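PDB 6XI1: flagellin hook IN motif family, which probably forms part of the calcium-stiffened extender of a bacterial RTX adhesin, a string of tandem beta-sandwich repeats that holds the adhesive end away from the cell. Local coordinates for residues 25-30 / 116-121; 63-68 / 80-85; 84-89 / 120-125. One frame throughout, in Å; residues are numbered along the deposited sequence.

How the contacts relate
From the N terminus, residues 25-30 open the first strand of the first repeat, and contact 1 closes the longest loop by bringing the start of the last strand of this domain, 117-125, alongside. Contact 2, between 63-68 and 80-85, is nested inside that loop and joins the start of strand 66-70 and the residues before it to the end of strand 77-80 and the turn that follows. The chain then runs through Gly84 and Ala85 directly into contact 3, which links strand 85-91 to the later part of 117-125, sharing Val120 and Thr121 with contact 1. Side chains join all three: Ile27 packs on Phe63, Ile80 on Trp86, and Trp86 NE1 bonds to Ser30 O.

Contact 1: 25-30 / 116-121; sequences AVITGS and TTHTVT
Ile27 and His118, their CA atoms 6.7 Å apart, face each other where strands 26-36 and 117-125 run side by side in the same direction without backbone pairing, Thr116 lying in the loop just before the second. Side chains therefore bridge the gap. At one end the backbone N of Ala25 donates to Thr116 OG1 over 3.0 Å, with a bent N-H...O angle of 148°. Asp114 also bonds to OG1, so two hydrogen bonds meet at this hydroxyl, and Thr116 CG2 rests near Ala25 O at 3.5 Å. A bound calcium ion lies about 5 Å from the Thr116 side chain.

Further along, the Ile27 and His118 side chains overlap alongside one another, pointing in opposite senses. With CG2 anti to its backbone N and CG1 beside that N (chi1 -57°), Ile27 sends its two branches to different targets. CG2 lies over one face of the imidazole, 4.1 Å from the ring centroid, in a CH-pi contact, while CD1 reaches back to Thr116 O at 3.5 Å. The ring's NE2 is hydrogen-bonded to Asp31 OD2, which should limit its rotation.

The first and last strands of the beta-sandwich domain thus meet here through side chains. Strand 26-36 hydrogen-bonds to 43-53 and strand 117-125 to 103-111; Ile27 and His118 pack between, on Val52 and Leu50 of strand 43-53 respectively.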
loop_
_atom_site.group_PDB
_atom_site.type_symbol
_atom_site.label_atom_id
_atom_site.label_comp_id
_atom_site.label_asym_id
_atom_site.label_seq_id
_atom_site.Cartn_x
_atom_site.Cartn_y
_atom_site.Cartn_z
ATOM N N ALA A 25 19.530 -25.369 86.976
ATOM C CA ALA A 25 20.671 -25.669 86.079
ATOM C C ALA A 25 21.173 -24.370 85.436
ATOM O O ALA A 25 20.418 -23.370 85.384
ATOM C CB ALA A 25 20.286 -26.683 85.041
ATOM N N VAL A 26 22.435 -24.353 85.016
ATOM C CA VAL A 26 22.987 -23.286 84.133
ATOM C C VAL A 26 23.158 -23.948 82.758
ATOM O O VAL A 26 23.895 -24.958 82.636
ATOM C CB VAL A 26 24.268 -22.629 84.688
ATOM C CG1 VAL A 26 25.330 -23.657 85.027
ATOM C CG2 VAL A 26 24.855 -21.568 83.759
ATOM N N ILE A 27 22.361 -23.487 81.797
ATOM C CA ILE A 27 22.358 -23.976 80.393
ATOM C C ILE A 27 23.033 -22.900 79.555
ATOM O O ILE A 27 22.673 -21.729 79.673
ATOM C CB ILE A 27 20.931 -24.284 79.913
ATOM C CG1 ILE A 27 20.239 -25.302 80.819
ATOM C CG2 ILE A 27 20.956 -24.744 78.451
ATOM C CD1 ILE A 27 18.743 -25.365 80.654
ATOM N N THR A 28 24.024 -23.290 78.768
ATOM C CA THR A 28 24.839 -22.380 77.926
ATOM C C THR A 28 25.146 -23.114 76.623
ATOM O O THR A 28 24.716 -24.278 76.492
ATOM C CB THR A 28 26.124 -21.973 78.660
ATOM O OG1 THR A 28 26.781 -23.194 79.002
ATOM C CG2 THR A 28 25.889 -21.140 79.902
ATOM N N GLY A 29 25.916 -22.481 75.734
ATOM C CA GLY A 29 26.358 -23.057 74.443
ATOM C C GLY A 29 25.636 -22.397 73.270
ATOM O O GLY A 29 25.151 -21.252 73.436
ATOM N N SER A 30 25.515 -23.088 72.143
ATOM C CA SER A 30 24.864 -22.512 70.936
ATOM C C SER A 30 23.346 -22.653 71.087
ATOM O O SER A 30 22.819 -23.786 71.212
ATOM C CB SER A 30 25.400 -23.052 69.620
ATOM O OG SER A 30 25.791 -24.397 69.725
ATOM N N THR A 116 14.720 -26.946 84.382
ATOM C CA THR A 116 15.285 -25.633 83.986
ATOM C C THR A 116 15.200 -25.518 82.455
ATOM O O THR A 116 15.594 -26.464 81.752
ATOM C CB THR A 116 16.720 -25.454 84.470
ATOM O OG1 THR A 116 16.783 -25.835 85.849
ATOM C CG2 THR A 116 17.193 -24.033 84.255
ATOM N N THR A 117 14.669 -24.406 81.951
ATOM C CA THR A 117 14.347 -24.255 80.511
ATOM C C THR A 117 15.375 -23.341 79.848
ATOM O O THR A 117 15.995 -22.501 80.510
ATOM C CB THR A 117 12.926 -23.735 80.248
ATOM O OG1 THR A 117 12.860 -22.473 80.907
ATOM C CG2 THR A 117 11.842 -24.679 80.718
ATOM N N HIS A 118 15.555 -23.543 78.551
ATOM C CA HIS A 118 16.358 -22.644 77.701
ATOM C C HIS A 118 15.653 -22.549 76.351
ATOM O O HIS A 118 15.026 -23.546 75.944
ATOM C CB HIS A 118 17.787 -23.167 77.580
ATOM C CG HIS A 118 18.754 -22.121 77.154
ATOM N ND1 HIS A 118 19.249 -21.197 78.025
ATOM C CD2 HIS A 118 19.329 -21.857 75.959
ATOM C CE1 HIS A 118 20.085 -20.387 77.396
ATOM N NE2 HIS A 118 20.171 -20.787 76.120
ATOM N N THR A 119 15.863 -21.440 75.656
ATOM C CA THR A 119 15.265 -21.215 74.316
ATOM C C THR A 119 16.352 -21.244 73.247
ATOM O O THR A 119 17.391 -20.608 73.432
ATOM C CB THR A 119 14.460 -19.914 74.303
ATOM O OG1 THR A 119 13.531 -20.011 75.379
ATOM C CG2 THR A 119 13.707 -19.715 73.006
ATOM N N VAL A 120 16.089 -21.982 72.178
ATOM C CA VAL A 120 16.870 -21.928 70.909
ATOM C C VAL A 120 16.078 -21.050 69.933
ATOM O O VAL A 120 14.873 -21.314 69.773
ATOM C CB VAL A 120 17.119 -23.339 70.346
ATOM C CG1 VAL A 120 17.856 -23.288 69.001
ATOM C CG2 VAL A 120 17.879 -24.198 71.358
ATOM N N THR A 121 16.759 -20.073 69.324
ATOM C CA THR A 121 16.180 -19.076 68.387
ATOM C C THR A 121 16.715 -19.353 66.982
ATOM O O THR A 121 17.962 -19.239 66.771
ATOM C CB THR A 121 16.503 -17.660 68.870
ATOM O OG1 THR A 121 15.971 -17.609 70.194
ATOM C CG2 THR A 121 15.908 -16.542 68.032
#

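Contact 2: 63-68 / 80-85; sequences FQAGNG and ITEGGA
The phenyl ring of Phe63 carries Ile80 CD1 over one face, 4.3 Å from the centroid and displaced toward the rim, and has the carbonyl oxygen of Glu82 at its edge, near the ring plane. Gly84 comes up obliquely, its CA 3.3 Å from Phe63 CD2; at positive phi, it brings its bare backbone close against the ring. Ile80 reaches the ring with CG1 anti to its backbone N (chi1 -163°), which carries CD1 toward Phe63; CG2 is left beside Gln64 O, at 3.5 Å.

Backbone bonds join the segments at two places. Phe63 N donates to Glu82 O at 3.0 Å. Further along, Gly66 and Ile80 form an antiparallel hydrogen-bonded pair, with Ile80 N to Gly66 O the shorter bond at 2.7 Å and Gly66 N to Ile80 O its return. Between these, Ala65 CA brings a C-H to Ile80 O, and Ala65 CB packs against Glu82 CG at 4.0 Å.

Residues Thr81 to Gly84 make a type I beta turn, closed by Gly84 N to Thr81 O and braced by Thr81 OG1, which accepts from Ala85 N. This is the turn of a beta hairpin joining strands 77-80 and 85-91. The buried Phe63, which also touches Leu50 and Val52 of strand 43-53, packs into the interior of the beta-sandwich of this bacterial cadherin-like domain.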
loop_
_atom_site.group_PDB
_atom_site.type_symbol
_atom_site.label_atom_id
_atom_site.label_comp_id
_atom_site.label_asym_id
_atom_site.label_seq_id
_atom_site.Cartn_x
_atom_site.Cartn_y
_atom_site.Cartn_z
ATOM N N PHE A 63 19.826 -33.251 79.633
ATOM C CA PHE A 63 18.579 -32.757 78.987
ATOM C C PHE A 63 17.540 -33.879 78.910
ATOM O O PHE A 63 17.900 -35.062 78.769
ATOM C CB PHE A 63 18.877 -32.185 77.599
ATOM C CG PHE A 63 19.677 -30.915 77.651
ATOM C CD1 PHE A 63 19.050 -29.700 77.853
ATOM C CD2 PHE A 63 21.061 -30.935 77.546
ATOM C CE1 PHE A 63 19.789 -28.528 77.904
ATOM C CE2 PHE A 63 21.794 -29.764 77.621
ATOM C CZ PHE A 63 21.159 -28.562 77.805
ATOM N N GLN A 64 16.261 -33.512 79.019
ATOM C CA GLN A 64 15.143 -34.378 78.561
ATOM C C GLN A 64 15.263 -34.481 77.038
ATOM O O GLN A 64 15.313 -33.424 76.378
ATOM C CB GLN A 64 13.790 -33.810 78.976
ATOM C CG GLN A 64 13.672 -33.560 80.464
ATOM C CD GLN A 64 12.278 -33.149 80.869
ATOM O OE1 GLN A 64 11.287 -33.727 80.426
ATOM N NE2 GLN A 64 12.210 -32.153 81.737
ATOM N N ALA A 65 15.385 -35.695 76.519
ATOM C CA ALA A 65 15.528 -35.969 75.074
ATOM C C ALA A 65 14.149 -35.853 74.411
ATOM O O ALA A 65 13.173 -36.454 74.942
ATOM C CB ALA A 65 16.139 -37.330 74.857
ATOM N N GLY A 66 14.064 -35.111 73.302
ATOM C CA GLY A 66 12.875 -35.111 72.424
ATOM C C GLY A 66 12.677 -33.779 71.723
ATOM O O GLY A 66 13.690 -33.091 71.477
ATOM N N ASN A 67 11.415 -33.411 71.460
ATOM C CA ASN A 67 11.046 -32.210 70.660
ATOM C C ASN A 67 11.042 -31.002 71.596
ATOM O O ASN A 67 10.498 -31.121 72.688
ATOM C CB ASN A 67 9.705 -32.398 69.935
ATOM C CG ASN A 67 9.864 -33.072 68.588
ATOM O OD1 ASN A 67 9.814 -34.290 68.473
ATOM N ND2 ASN A 67 10.095 -32.288 67.548
ATOM N N GLY A 68 11.661 -29.891 71.208
ATOM C CA GLY A 68 11.497 -28.608 71.910
ATOM C C GLY A 68 10.089 -28.064 71.687
ATOM O O GLY A 68 9.479 -28.410 70.655
ATOM N N ILE A 80 16.154 -32.447 70.674
ATOM C CA ILE A 80 17.418 -32.387 71.461
ATOM C C ILE A 80 17.691 -33.776 72.070
ATOM O O ILE A 80 16.729 -34.479 72.407
ATOM C CB ILE A 80 17.368 -31.258 72.505
ATOM C CG1 ILE A 80 18.764 -30.912 73.032
ATOM C CG2 ILE A 80 16.388 -31.578 73.626
ATOM C CD1 ILE A 80 18.871 -29.576 73.740
ATOM N N THR A 81 18.961 -34.183 72.106
ATOM C CA THR A 81 19.425 -35.427 72.783
ATOM C C THR A 81 19.655 -35.137 74.277
ATOM O O THR A 81 19.805 -33.958 74.651
ATOM C CB THR A 81 20.695 -35.990 72.130
ATOM O OG1 THR A 81 21.730 -35.073 72.458
ATOM C CG2 THR A 81 20.610 -36.156 70.629
ATOM N N GLU A 82 19.745 -36.197 75.096
ATOM C CA GLU A 82 20.212 -36.112 76.515
ATOM C C GLU A 82 21.498 -35.280 76.596
ATOM O O GLU A 82 21.647 -34.503 77.553
ATOM C CB GLU A 82 20.479 -37.505 77.093
ATOM C CG GLU A 82 19.303 -38.454 76.979
ATOM C CD GLU A 82 19.481 -39.741 77.762
ATOM O OE1 GLU A 82 19.947 -39.679 78.927
ATOM O OE2 GLU A 82 19.168 -40.802 77.192
ATOM N N GLY A 83 22.393 -35.419 75.610
ATOM C CA GLY A 83 23.713 -34.752 75.593
ATOM C C GLY A 83 23.638 -33.286 75.219
ATOM O O GLY A 83 24.680 -32.606 75.286
ATOM N N GLY A 84 22.459 -32.801 74.810
ATOM C CA GLY A 84 22.224 -31.371 74.513
ATOM C C GLY A 84 22.432 -31.037 73.043
ATOM O O GLY A 84 22.553 -29.838 72.717
ATOM N N ALA A 85 22.535 -32.044 72.184
ATOM C CA ALA A 85 22.708 -31.841 70.730
ATOM C C ALA A 85 21.319 -31.644 70.120
ATOM O O ALA A 85 20.586 -32.643 70.057
ATOM C CB ALA A 85 23.430 -32.982 70.079
#

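Contact 3: 84-89 / 120-125; sequences GAWTYN and VTITIT
Trp86 and Tyr88 meet Val120 and Ile122 through contrasting side-chain torsions. In Trp86, CG stands between the backbone N and the carbonyl carbon (chi1 59°), whereas in Tyr88 it is anti to the N (chi1 172°); the indole and the phenol thus leave the strand in different directions yet both reach the opposing strand. Val120 comes from that facing strand, in the opposite direction to the indole, and lays CG1 over one face of the six-membered ring, 3.7 Å from the centroid. The second methyl, CG2, lies near the pyrrole part, 3.9 Å from Trp86 NE1.

Ile122 serves both aromatic residues with separate branches. CG2 sits squarely over the face of the Tyr88 ring, 3.5 Å from its centroid, a close CH-pi contact. CG1 touches Tyr88 CD1 at 3.6 Å, and CD1 turns toward the indole, 3.8 Å from Trp86 CZ3. At the outer end of the phenol, Ile124 CD1 comes within 3.3 Å of Tyr88 OH.

All five residues are buried, and their side-chain polar atoms have partners: Trp86 NE1 bonds to Ser30 O and Tyr88 OH to Glu106. The strands run in nearly the same direction, 29° apart, with axes 9.7 Å from each other, a spacing expected of facing layers in a beta-sandwich. Strand 85-91 is paired with 43-53 and 77-80, strand 117-125 with 103-111, and Leu78 of strand 77-80 touches both Trp86 and Val120.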
loop_
_atom_site.group_PDB
_atom_site.type_symbol
_atom_site.label_atom_id
_atom_site.label_comp_id
_atom_site.label_asym_id
_atom_site.label_seq_id
_atom_site.Cartn_x
_atom_site.Cartn_y
_atom_site.Cartn_z
ATOM N N GLY A 84 22.459 -32.801 74.810
ATOM C CA GLY A 84 22.224 -31.371 74.513
ATOM C C GLY A 84 22.432 -31.037 73.043
ATOM O O GLY A 84 22.553 -29.838 72.717
ATOM N N ALA A 85 22.535 -32.044 72.184
ATOM C CA ALA A 85 22.708 -31.841 70.730
ATOM C C ALA A 85 21.319 -31.644 70.120
ATOM O O ALA A 85 20.586 -32.643 70.057
ATOM C CB ALA A 85 23.430 -32.982 70.079
ATOM N N TRP A 86 21.017 -30.416 69.678
ATOM C CA TRP A 86 19.723 -30.052 69.041
ATOM C C TRP A 86 19.885 -29.937 67.522
ATOM O O TRP A 86 20.979 -29.600 67.012
ATOM C CB TRP A 86 19.078 -28.787 69.643
ATOM C CG TRP A 86 19.885 -27.535 69.569
ATOM C CD1 TRP A 86 20.590 -26.971 70.575
ATOM C CD2 TRP A 86 20.003 -26.634 68.444
ATOM N NE1 TRP A 86 21.194 -25.821 70.163
ATOM C CE2 TRP A 86 20.841 -25.577 68.858
ATOM C CE3 TRP A 86 19.474 -26.614 67.149
ATOM C CZ2 TRP A 86 21.181 -24.520 68.018
ATOM C CZ3 TRP A 86 19.829 -25.580 66.309
ATOM C CH2 TRP A 86 20.666 -24.555 66.733
ATOM N N THR A 87 18.811 -30.319 66.844
ATOM C CA THR A 87 18.667 -30.284 65.375
ATOM C C THR A 87 17.367 -29.540 65.083
ATOM O O THR A 87 16.324 -29.967 65.573
ATOM C CB THR A 87 18.655 -31.697 64.786
ATOM O OG1 THR A 87 19.846 -32.310 65.281
ATOM C CG2 THR A 87 18.602 -31.724 63.269
ATOM N N TYR A 88 17.460 -28.481 64.288
ATOM C CA TYR A 88 16.275 -27.807 63.700
ATOM C C TYR A 88 16.111 -28.298 62.258
ATOM O O TYR A 88 17.123 -28.351 61.517
ATOM C CB TYR A 88 16.435 -26.292 63.770
ATOM C CG TYR A 88 15.359 -25.552 63.025
ATOM C CD1 TYR A 88 14.165 -25.208 63.652
ATOM C CD2 TYR A 88 15.527 -25.215 61.694
ATOM C CE1 TYR A 88 13.181 -24.496 62.978
ATOM C CE2 TYR A 88 14.527 -24.545 61.000
ATOM C CZ TYR A 88 13.366 -24.160 61.650
ATOM O OH TYR A 88 12.385 -23.465 60.980
ATOM N N ASN A 89 14.876 -28.657 61.901
ATOM C CA ASN A 89 14.488 -29.083 60.529
ATOM C C ASN A 89 13.241 -28.298 60.104
ATOM O O ASN A 89 12.346 -28.136 60.923
ATOM C CB ASN A 89 14.193 -30.582 60.434
ATOM C CG ASN A 89 15.444 -31.421 60.533
ATOM O OD1 ASN A 89 16.428 -31.186 59.837
ATOM N ND2 ASN A 89 15.434 -32.374 61.439
ATOM N N VAL A 120 16.089 -21.982 72.178
ATOM C CA VAL A 120 16.870 -21.928 70.909
ATOM C C VAL A 120 16.078 -21.050 69.933
ATOM O O VAL A 120 14.873 -21.314 69.773
ATOM C CB VAL A 120 17.119 -23.339 70.346
ATOM C CG1 VAL A 120 17.856 -23.288 69.001
ATOM C CG2 VAL A 120 17.879 -24.198 71.358
ATOM N N THR A 121 16.759 -20.073 69.324
ATOM C CA THR A 121 16.180 -19.076 68.387
ATOM C C THR A 121 16.715 -19.353 66.982
ATOM O O THR A 121 17.962 -19.239 66.771
ATOM C CB THR A 121 16.503 -17.660 68.870
ATOM O OG1 THR A 121 15.971 -17.609 70.194
ATOM C CG2 THR A 121 15.908 -16.542 68.032
ATOM N N ILE A 122 15.818 -19.707 66.067
ATOM C CA ILE A 122 16.159 -20.026 64.654
ATOM C C ILE A 122 15.625 -18.880 63.788
ATOM O O ILE A 122 14.450 -18.500 63.958
ATOM C CB ILE A 122 15.576 -21.393 64.248
ATOM C CG1 ILE A 122 16.012 -22.523 65.181
ATOM C CG2 ILE A 122 15.906 -21.712 62.807
ATOM C CD1 ILE A 122 17.519 -22.710 65.233
ATOM N N THR A 123 16.473 -18.300 62.943
ATOM C CA THR A 123 16.071 -17.333 61.895
ATOM C C THR A 123 16.105 -18.016 60.525
ATOM O O THR A 123 17.174 -18.568 60.116
ATOM C CB THR A 123 16.966 -16.089 61.909
ATOM O OG1 THR A 123 16.924 -15.559 63.241
ATOM C CG2 THR A 123 16.509 -15.063 60.893
ATOM N N ILE A 124 14.987 -17.928 59.806
ATOM C CA ILE A 124 14.830 -18.385 58.407
ATOM C C ILE A 124 14.884 -17.129 57.539
ATOM O O ILE A 124 14.149 -16.202 57.851
ATOM C CB ILE A 124 13.507 -19.132 58.188
ATOM C CG1 ILE A 124 13.268 -20.234 59.218
ATOM C CG2 ILE A 124 13.447 -19.679 56.780
ATOM C CD1 ILE A 124 11.826 -20.618 59.319
ATOM N N THR A 125 15.740 -17.104 56.527
ATOM C CA THR A 125 15.859 -15.945 55.593
ATOM C C THR A 125 15.375 -16.362 54.198
ATOM O O THR A 125 15.772 -17.413 53.733
ATOM C CB THR A 125 17.267 -15.333 55.560
ATOM O OG1 THR A 125 17.559 -14.896 56.883
ATOM C CG2 THR A 125 17.360 -14.137 54.639
#